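Local structure of alpha-glucosidase (Bacteroides thetaiotaomicron, 5XFM) at residues A[48-61]-A[136-149]. The protein probably hydrolyses glycosidic bonds as a calcium-containing family 97 glycoside hydrolase, acting on beta-L-arabinopyranosides and alpha-galactosides. The protein carries 1 engineered substitution. Sequence-based numbering, arbitrary orientation.
Sequences TMLEKSPLGMNTNI and SVTVKEEQTGFRFP
Pro54 lies with its ring against the backbone of Gly145, Pro54 CD resting 3.8 Å from Gly145 CA. A side chain on Gly145 would point into that ring, so the missing CB is the hollow the proline fills. At the CB end of the ring, Pro54 CB meets Gln143 CG at 3.9 Å. The extended Gln143, its CG anti to the backbone N (chi1 174°), sends NE2 to Leu55 O (3.0 Å) and also to Thr65 O. Nearby, Ser53 OG receives Arg147 N at 2.8 Å along a nearly straight N-H (164°) and donates to Glu51 O, a double grip across the corner at Lys52. With alanine in place of Ser53, Arg147 N would probably lose its acceptor and Glu51 O the hydroxyl that ties down this turn. Arg147 bends at chi3 (-54°) to lay the edge of its guanidinium against Lys52 O, NE to O 2.9 Å, while NH2 forms a salt bridge with Glu228. The two segments lie on neighbouring antiparallel strands, 47-59 and 136-147, in a sheet of the N-terminal region, which belongs to the galactose mutarotase-like clan, and a classic beta bulge, Lys140 and Glu141 opposite Asn58, shifts their register. Across the bulge, Val139 presents both methyls to Met57 SD, Val139 CG2 at 4.0 Å, and the two side chains cross at about a right angle. Thr59 CG2 presses tightly on Val137 CG2 at 3.4 Å, whereas the buried Thr59 OG1 has no polar partner. At the far end Asn60 OD1 takes Thr138 N from above its carbonyl plane, and Lys140 CE packs against Asn60 CA.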
ATOM      1  N   THR A  48      -9.594 -13.936  22.510  1.00 25.74           N
ATOM      2  CA  THR A  48      -9.548 -14.590  21.212  1.00 24.04           C
ATOM      3  C   THR A  48      -9.664 -13.545  20.105  1.00 28.76           C
ATOM      4  O   THR A  48     -10.627 -12.771  20.063  1.00 20.99           O
ATOM      5  CB  THR A  48     -10.685 -15.631  21.056  1.00 26.27           C
ATOM      6  OG1 THR A  48     -10.671 -16.541  22.162  1.00 27.71           O
ATOM      7  CG2 THR A  48     -10.528 -16.414  19.756  1.00 25.44           C
ATOM      8  N   MET A  49      -8.685 -13.534  19.207  1.00 23.52           N
ATOM      9  CA  MET A  49      -8.665 -12.588  18.099  1.00 19.72           C
ATOM     10  C   MET A  49      -8.888 -13.329  16.788  1.00 24.19           C
ATOM     11  O   MET A  49      -9.617 -12.865  15.905  1.00 18.77           O
ATOM     12  CB  MET A  49      -7.343 -11.829  18.081  1.00 22.58           C
ATOM     13  CG  MET A  49      -7.035 -11.142  19.397  1.00 18.72           C
ATOM     14  SD  MET A  49      -8.266  -9.892  19.790  1.00 25.08           S
ATOM     15  CE  MET A  49      -7.758  -8.578  18.685  1.00 22.54           C
ATOM     16  N   LEU A  50      -8.253 -14.489  16.666  1.00 16.97           N
ATOM     17  CA  LEU A  50      -8.590 -15.415  15.598  1.00 20.04           C
ATOM     18  C   LEU A  50      -8.940 -16.742  16.228  1.00 22.65           C
ATOM     19  O   LEU A  50      -8.192 -17.255  17.056  1.00 20.82           O
ATOM     20  CB  LEU A  50      -7.429 -15.602  14.618  1.00 19.95           C
ATOM     21  CG  LEU A  50      -7.192 -14.561  13.523  1.00 25.20           C
ATOM     22  CD1 LEU A  50      -6.430 -13.379  14.094  1.00 21.30           C
ATOM     23  CD2 LEU A  50      -6.414 -15.189  12.373  1.00 22.43           C
ATOM     24  N   GLU A  51     -10.093 -17.285  15.868  1.00 23.10           N
ATOM     25  CA  GLU A  51     -10.419 -18.633  16.282  1.00 23.45           C
ATOM     26  C   GLU A  51      -9.695 -19.623  15.386  1.00 25.48           C
ATOM     27  O   GLU A  51      -8.896 -19.237  14.530  1.00 21.36           O
ATOM     28  CB  GLU A  51     -11.927 -18.863  16.298  1.00 27.24           C
ATOM     29  CG  GLU A  51     -12.630 -17.904  17.249  1.00 35.66           C
ATOM     30  CD  GLU A  51     -14.101 -18.169  17.376  1.00 41.38           C
ATOM     31  OE1 GLU A  51     -14.768 -18.336  16.337  1.00 52.94           O
ATOM     32  OE2 GLU A  51     -14.578 -18.265  18.526  1.00 52.19           O
ATOM     33  N   LYS A  52      -9.969 -20.902  15.597  1.00 27.23           N
ATOM     34  CA  LYS A  52      -9.293 -21.953  14.865  1.00 24.05           C
ATOM     35  C   LYS A  52      -9.424 -21.754  13.355  1.00 22.31           C
ATOM     36  O   LYS A  52     -10.511 -21.836  12.776  1.00 24.49           O
ATOM     37  CB  LYS A  52      -9.857 -23.290  15.312  1.00 22.05           C
ATOM     38  CG  LYS A  52      -9.438 -23.604  16.746  1.00 29.85           C
ATOM     39  CD  LYS A  52     -10.038 -24.886  17.245  1.00 32.35           C
ATOM     40  CE  LYS A  52      -9.590 -26.038  16.399  1.00 36.92           C
ATOM     41  NZ  LYS A  52      -9.441 -27.270  17.217  1.00 44.10           N
ATOM     42  N   SER A  53      -8.280 -21.467  12.740  1.00 22.41           N
ATOM     43  CA  SER A  53      -8.200 -21.067  11.339  1.00 23.45           C
ATOM     44  C   SER A  53      -7.390 -22.081  10.551  1.00 20.16           C
ATOM     45  O   SER A  53      -6.328 -22.504  10.995  1.00 18.45           O
ATOM     46  CB  SER A  53      -7.558 -19.683  11.218  1.00 20.65           C
ATOM     47  OG  SER A  53      -8.282 -18.705  11.945  1.00 24.07           O
ATOM     48  N   PRO A  54      -7.882 -22.472   9.373  1.00 20.33           N
ATOM     49  CA  PRO A  54      -7.297 -23.594   8.634  1.00 21.16           C
ATOM     50  C   PRO A  54      -5.883 -23.318   8.115  1.00 24.89           C
ATOM     51  O   PRO A  54      -5.527 -22.175   7.809  1.00 19.99           O
ATOM     52  CB  PRO A  54      -8.273 -23.796   7.464  1.00 19.45           C
ATOM     53  CG  PRO A  54      -9.509 -23.047   7.838  1.00 19.29           C
ATOM     54  CD  PRO A  54      -9.059 -21.918   8.694  1.00 19.81           C
ATOM     55  N   LEU A  55      -5.081 -24.376   8.059  1.00 22.76           N
ATOM     56  CA  LEU A  55      -3.744 -24.339   7.477  1.00 20.98           C
ATOM     57  C   LEU A  55      -3.665 -25.363   6.361  1.00 18.96           C
ATOM     58  O   LEU A  55      -4.513 -26.246   6.258  1.00 17.59           O
ATOM     59  CB  LEU A  55      -2.671 -24.632   8.528  1.00 24.05           C
ATOM     60  CG  LEU A  55      -2.383 -23.604   9.619  1.00 25.41           C
ATOM     61  CD1 LEU A  55      -1.524 -24.226  10.706  1.00 19.63           C
ATOM     62  CD2 LEU A  55      -1.682 -22.400   9.016  1.00 18.73           C
ATOM     63  N   GLY A  56      -2.649 -25.257   5.515  1.00 26.41           N
ATOM     64  CA  GLY A  56      -2.387 -26.340   4.590  1.00 21.35           C
ATOM     65  C   GLY A  56      -2.516 -25.958   3.141  1.00 23.51           C
ATOM     66  O   GLY A  56      -2.683 -24.781   2.809  1.00 24.28           O
ATOM     67  N   MET A  57      -2.393 -26.954   2.270  1.00 21.96           N
ATOM     68  CA  MET A  57      -2.449 -26.696   0.841  1.00 25.66           C
ATOM     69  C   MET A  57      -2.671 -27.984   0.062  1.00 26.36           C
ATOM     70  O   MET A  57      -2.470 -29.077   0.571  1.00 26.49           O
ATOM     71  CB  MET A  57      -1.173 -26.002   0.364  1.00 28.16           C
ATOM     72  CG  MET A  57       0.083 -26.831   0.527  1.00 24.40           C
ATOM     73  SD  MET A  57       1.483 -26.024  -0.256  1.00 31.06           S
ATOM     74  CE  MET A  57       1.501 -24.504   0.678  1.00 17.09           C
ATOM     75  N   ASN A  58      -3.101 -27.821  -1.177  1.00 19.83           N
ATOM     76  CA  ASN A  58      -3.262 -28.892  -2.140  1.00 29.50           C
ATOM     77  C   ASN A  58      -2.245 -28.698  -3.265  1.00 30.51           C
ATOM     78  O   ASN A  58      -2.183 -27.618  -3.890  1.00 26.69           O
ATOM     79  CB  ASN A  58      -4.700 -28.874  -2.664  1.00 33.91           C
ATOM     80  CG  ASN A  58      -4.999 -29.990  -3.637  1.00 41.64           C
ATOM     81  OD1 ASN A  58      -4.350 -31.023  -3.627  1.00 35.68           O
ATOM     82  ND2 ASN A  58      -6.004 -29.780  -4.490  1.00 54.80           N
ATOM     83  N   THR A  59      -1.476 -29.759  -3.521  1.00 27.98           N
ATOM     84  CA  THR A  59      -0.271 -29.670  -4.329  1.00 27.43           C
ATOM     85  C   THR A  59      -0.127 -30.836  -5.328  1.00 31.06           C
ATOM     86  O   THR A  59      -0.544 -31.961  -5.042  1.00 33.48           O
ATOM     87  CB  THR A  59       0.944 -29.615  -3.361  1.00 28.89           C
ATOM     88  OG1 THR A  59       1.158 -28.271  -2.903  1.00 29.61           O
ATOM     89  CG2 THR A  59       2.178 -30.144  -3.986  1.00 23.24           C
ATOM     90  N   ASN A  60       0.511 -30.587  -6.474  1.00 28.57           N
ATOM     91  CA  ASN A  60       0.668 -31.620  -7.498  1.00 27.53           C
ATOM     92  C   ASN A  60       1.743 -32.663  -7.188  1.00 26.64           C
ATOM     93  O   ASN A  60       2.014 -33.536  -8.007  1.00 30.45           O
ATOM     94  CB  ASN A  60       0.976 -30.978  -8.857  1.00 31.22           C
ATOM     95  CG  ASN A  60       2.399 -30.430  -8.948  1.00 26.19           C
ATOM     96  OD1 ASN A  60       3.054 -30.180  -7.938  1.00 29.09           O
ATOM     97  ND2 ASN A  60       2.879 -30.241 -10.171  1.00 27.24           N
ATOM     98  N   ILE A  61       2.356 -32.577  -6.015  1.00 24.29           N
ATOM     99  CA  ILE A  61       3.208 -33.663  -5.543  1.00 30.79           C
ATOM    100  C   ILE A  61       2.612 -34.287  -4.283  1.00 30.89           C
ATOM    101  O   ILE A  61       3.172 -35.240  -3.739  1.00 37.36           O
ATOM    102  CB  ILE A  61       4.658 -33.202  -5.249  1.00 25.34           C
ATOM    103  CG1 ILE A  61       4.719 -32.373  -3.967  1.00 27.67           C
ATOM    104  CG2 ILE A  61       5.252 -32.463  -6.441  1.00 29.08           C
ATOM    105  CD1 ILE A  61       6.095 -32.302  -3.342  1.00 33.27           C
ATOM    106  N   SER A 136      10.326 -29.679  -8.603  1.00 23.35           N
ATOM    107  CA  SER A 136       9.454 -28.527  -8.761  1.00 26.74           C
ATOM    108  C   SER A 136       8.028 -28.864  -8.384  1.00 24.33           C
ATOM    109  O   SER A 136       7.629 -30.025  -8.370  1.00 24.43           O
ATOM    110  CB  SER A 136       9.508 -27.995 -10.196  1.00 23.44           C
ATOM    111  OG  SER A 136       9.138 -28.991 -11.138  1.00 26.72           O
ATOM    112  N   VAL A 137       7.246 -27.828  -8.120  1.00 24.85           N
ATOM    113  CA  VAL A 137       5.907 -28.023  -7.608  1.00 24.56           C
ATOM    114  C   VAL A 137       4.941 -26.995  -8.184  1.00 22.08           C
ATOM    115  O   VAL A 137       5.319 -25.863  -8.496  1.00 21.33           O
ATOM    116  CB  VAL A 137       5.897 -27.943  -6.058  1.00 18.34           C
ATOM    117  CG1 VAL A 137       6.314 -26.564  -5.583  1.00 21.32           C
ATOM    118  CG2 VAL A 137       4.546 -28.279  -5.510  1.00 24.39           C
ATOM    119  N   THR A 138       3.697 -27.424  -8.353  1.00 21.72           N
ATOM    120  CA  THR A 138       2.590 -26.527  -8.632  1.00 24.62           C
ATOM    121  C   THR A 138       1.610 -26.607  -7.471  1.00 27.45           C
ATOM    122  O   THR A 138       1.052 -27.667  -7.202  1.00 30.96           O
ATOM    123  CB  THR A 138       1.867 -26.902  -9.936  1.00 24.64           C
ATOM    124  OG1 THR A 138       2.792 -26.868 -11.031  1.00 29.60           O
ATOM    125  CG2 THR A 138       0.722 -25.940 -10.212  1.00 28.91           C
ATOM    126  N   VAL A 139       1.397 -25.493  -6.780  1.00 25.84           N
ATOM    127  CA  VAL A 139       0.420 -25.468  -5.695  1.00 27.27           C
ATOM    128  C   VAL A 139      -0.966 -25.219  -6.267  1.00 27.21           C
ATOM    129  O   VAL A 139      -1.274 -24.111  -6.713  1.00 25.56           O
ATOM    130  CB  VAL A 139       0.745 -24.394  -4.636  1.00 28.41           C
ATOM    131  CG1 VAL A 139      -0.341 -24.355  -3.569  1.00 25.22           C
ATOM    132  CG2 VAL A 139       2.104 -24.658  -4.009  1.00 26.40           C
ATOM    133  N   LYS A 140      -1.794 -26.259  -6.266  1.00 28.67           N
ATOM    134  CA  LYS A 140      -3.126 -26.183  -6.849  1.00 24.44           C
ATOM    135  C   LYS A 140      -4.020 -25.250  -6.041  1.00 28.53           C
ATOM    136  O   LYS A 140      -4.850 -24.536  -6.609  1.00 28.98           O
ATOM    137  CB  LYS A 140      -3.778 -27.569  -6.922  1.00 30.25           C
ATOM    138  CG  LYS A 140      -3.050 -28.594  -7.779  1.00 34.14           C
ATOM    139  CD  LYS A 140      -3.821 -29.910  -7.832  1.00 34.24           C
ATOM    140  CE  LYS A 140      -2.998 -31.017  -8.482  1.00 34.89           C
ATOM    141  NZ  LYS A 140      -2.715 -30.758  -9.924  1.00 48.86           N
ATOM    142  N   GLU A 141      -3.848 -25.251  -4.720  1.00 26.06           N
ATOM    143  CA  GLU A 141      -4.738 -24.451  -3.877  1.00 27.44           C
ATOM    144  C   GLU A 141      -4.223 -24.285  -2.449  1.00 25.31           C
ATOM    145  O   GLU A 141      -3.560 -25.163  -1.932  1.00 29.21           O
ATOM    146  CB  GLU A 141      -6.114 -25.125  -3.874  1.00 31.60           C
ATOM    147  CG  GLU A 141      -7.142 -24.603  -2.910  1.00 34.51           C
ATOM    148  CD  GLU A 141      -8.443 -25.366  -3.048  1.00 50.46           C
ATOM    149  OE1 GLU A 141      -8.380 -26.571  -3.379  1.00 52.32           O
ATOM    150  OE2 GLU A 141      -9.522 -24.770  -2.843  1.00 48.16           O
ATOM    151  N   GLU A 142      -4.506 -23.155  -1.812  1.00 22.53           N
ATOM    152  CA  GLU A 142      -4.215 -23.011  -0.389  1.00 18.80           C
ATOM    153  C   GLU A 142      -5.494 -23.165   0.424  1.00 24.57           C
ATOM    154  O   GLU A 142      -6.542 -22.638   0.053  1.00 17.93           O
ATOM    155  CB  GLU A 142      -3.541 -21.664  -0.083  1.00 17.29           C
ATOM    156  CG  GLU A 142      -2.020 -21.713  -0.147  1.00 20.25           C
ATOM    157  CD  GLU A 142      -1.351 -20.388   0.189  1.00 22.57           C
ATOM    158  OE1 GLU A 142      -1.488 -19.897   1.331  1.00 19.99           O
ATOM    159  OE2 GLU A 142      -0.670 -19.837  -0.701  1.00 20.89           O
ATOM    160  N   GLN A 143      -5.410 -23.938   1.501  1.00 18.05           N
ATOM    161  CA  GLN A 143      -6.507 -24.064   2.453  1.00 17.44           C
ATOM    162  C   GLN A 143      -6.384 -22.963   3.514  1.00 19.41           C
ATOM    163  O   GLN A 143      -7.319 -22.706   4.272  1.00 16.17           O
ATOM    164  CB  GLN A 143      -6.500 -25.458   3.085  1.00 21.21           C
ATOM    165  CG  GLN A 143      -7.510 -25.686   4.197  1.00 21.07           C
ATOM    166  CD  GLN A 143      -7.731 -27.162   4.470  1.00 25.93           C
ATOM    167  OE1 GLN A 143      -8.519 -27.817   3.792  1.00 27.32           O
ATOM    168  NE2 GLN A 143      -7.021 -27.695   5.457  1.00 23.50           N
ATOM    169  N   THR A 144      -5.214 -22.325   3.546  1.00 17.25           N
ATOM    170  CA  THR A 144      -4.887 -21.262   4.502  1.00 15.22           C
ATOM    171  C   THR A 144      -6.058 -20.323   4.745  1.00 16.84           C
ATOM    172  O   THR A 144      -6.622 -19.757   3.803  1.00 17.66           O
ATOM    173  CB  THR A 144      -3.684 -20.424   4.011  1.00 17.41           C
ATOM    174  OG1 THR A 144      -2.608 -21.292   3.632  1.00 19.08           O
ATOM    175  CG2 THR A 144      -3.213 -19.451   5.092  1.00 12.75           C
ATOM    176  N   GLY A 145      -6.417 -20.149   6.011  1.00 18.40           N
ATOM    177  CA  GLY A 145      -7.599 -19.372   6.347  1.00 20.14           C
ATOM    178  C   GLY A 145      -7.472 -18.482   7.569  1.00 19.78           C
ATOM    179  O   GLY A 145      -6.471 -18.509   8.288  1.00 19.99           O
ATOM    180  N   PHE A 146      -8.495 -17.660   7.766  1.00 20.93           N
ATOM    181  CA  PHE A 146      -8.609 -16.755   8.900  1.00 20.27           C
ATOM    182  C   PHE A 146     -10.060 -16.762   9.393  1.00 26.96           C
ATOM    183  O   PHE A 146     -10.973 -16.323   8.682  1.00 28.11           O
ATOM    184  CB  PHE A 146      -8.166 -15.343   8.510  1.00 20.53           C
ATOM    185  CG  PHE A 146      -6.855 -15.309   7.776  1.00 24.75           C
ATOM    186  CD1 PHE A 146      -6.811 -15.427   6.397  1.00 21.86           C
ATOM    187  CD2 PHE A 146      -5.662 -15.188   8.468  1.00 21.51           C
ATOM    188  CE1 PHE A 146      -5.607 -15.409   5.726  1.00 24.40           C
ATOM    189  CE2 PHE A 146      -4.452 -15.171   7.798  1.00 21.80           C
ATOM    190  CZ  PHE A 146      -4.427 -15.283   6.427  1.00 23.57           C
ATOM    191  N   ARG A 147     -10.266 -17.295  10.592  1.00 23.38           N
ATOM    192  CA  ARG A 147     -11.589 -17.392  11.192  1.00 21.34           C
ATOM    193  C   ARG A 147     -11.700 -16.415  12.358  1.00 22.21           C
ATOM    194  O   ARG A 147     -10.785 -16.307  13.167  1.00 22.13           O
ATOM    195  CB  ARG A 147     -11.866 -18.820  11.657  1.00 20.72           C
ATOM    196  CG  ARG A 147     -13.290 -19.045  12.102  1.00 22.71           C
ATOM    197  CD  ARG A 147     -13.531 -20.455  12.627  1.00 21.96           C
ATOM    198  NE  ARG A 147     -13.140 -21.521  11.704  1.00 20.85           N
ATOM    199  CZ  ARG A 147     -13.996 -22.155  10.904  1.00 21.15           C
ATOM    200  NH1 ARG A 147     -15.268 -21.790  10.888  1.00 19.48           N
ATOM    201  NH2 ARG A 147     -13.587 -23.131  10.101  1.00 18.85           N
ATOM    202  N   PHE A 148     -12.799 -15.672  12.421  1.00 23.36           N
ATOM    203  CA  PHE A 148     -12.934 -14.607  13.415  1.00 28.18           C
ATOM    204  C   PHE A 148     -14.039 -14.848  14.436  1.00 21.86           C
ATOM    205  O   PHE A 148     -14.983 -15.590  14.167  1.00 21.80           O
ATOM    206  CB  PHE A 148     -13.166 -13.264  12.716  1.00 22.55           C
ATOM    207  CG  PHE A 148     -12.014 -12.830  11.867  1.00 24.55           C
ATOM    208  CD1 PHE A 148     -10.963 -12.113  12.418  1.00 25.58           C
ATOM    209  CD2 PHE A 148     -11.973 -13.147  10.522  1.00 24.46           C
ATOM    210  CE1 PHE A 148      -9.894 -11.712  11.634  1.00 27.01           C
ATOM    211  CE2 PHE A 148     -10.906 -12.752   9.738  1.00 21.71           C
ATOM    212  CZ  PHE A 148      -9.868 -12.035  10.296  1.00 18.77           C
ATOM    213  N   PRO A 149     -13.913 -14.231  15.624  1.00 22.82           N
ATOM    214  CA  PRO A 149     -15.017 -14.296  16.588  1.00 25.11           C
ATOM    215  C   PRO A 149     -16.304 -13.735  16.005  1.00 27.06           C
ATOM    216  O   PRO A 149     -16.284 -12.791  15.216  1.00 28.61           O
ATOM    217  CB  PRO A 149     -14.523 -13.437  17.752  1.00 27.96           C
ATOM    218  CG  PRO A 149     -13.045 -13.489  17.652  1.00 32.65           C
ATOM    219  CD  PRO A 149     -12.730 -13.556  16.184  1.00 19.87           C
TER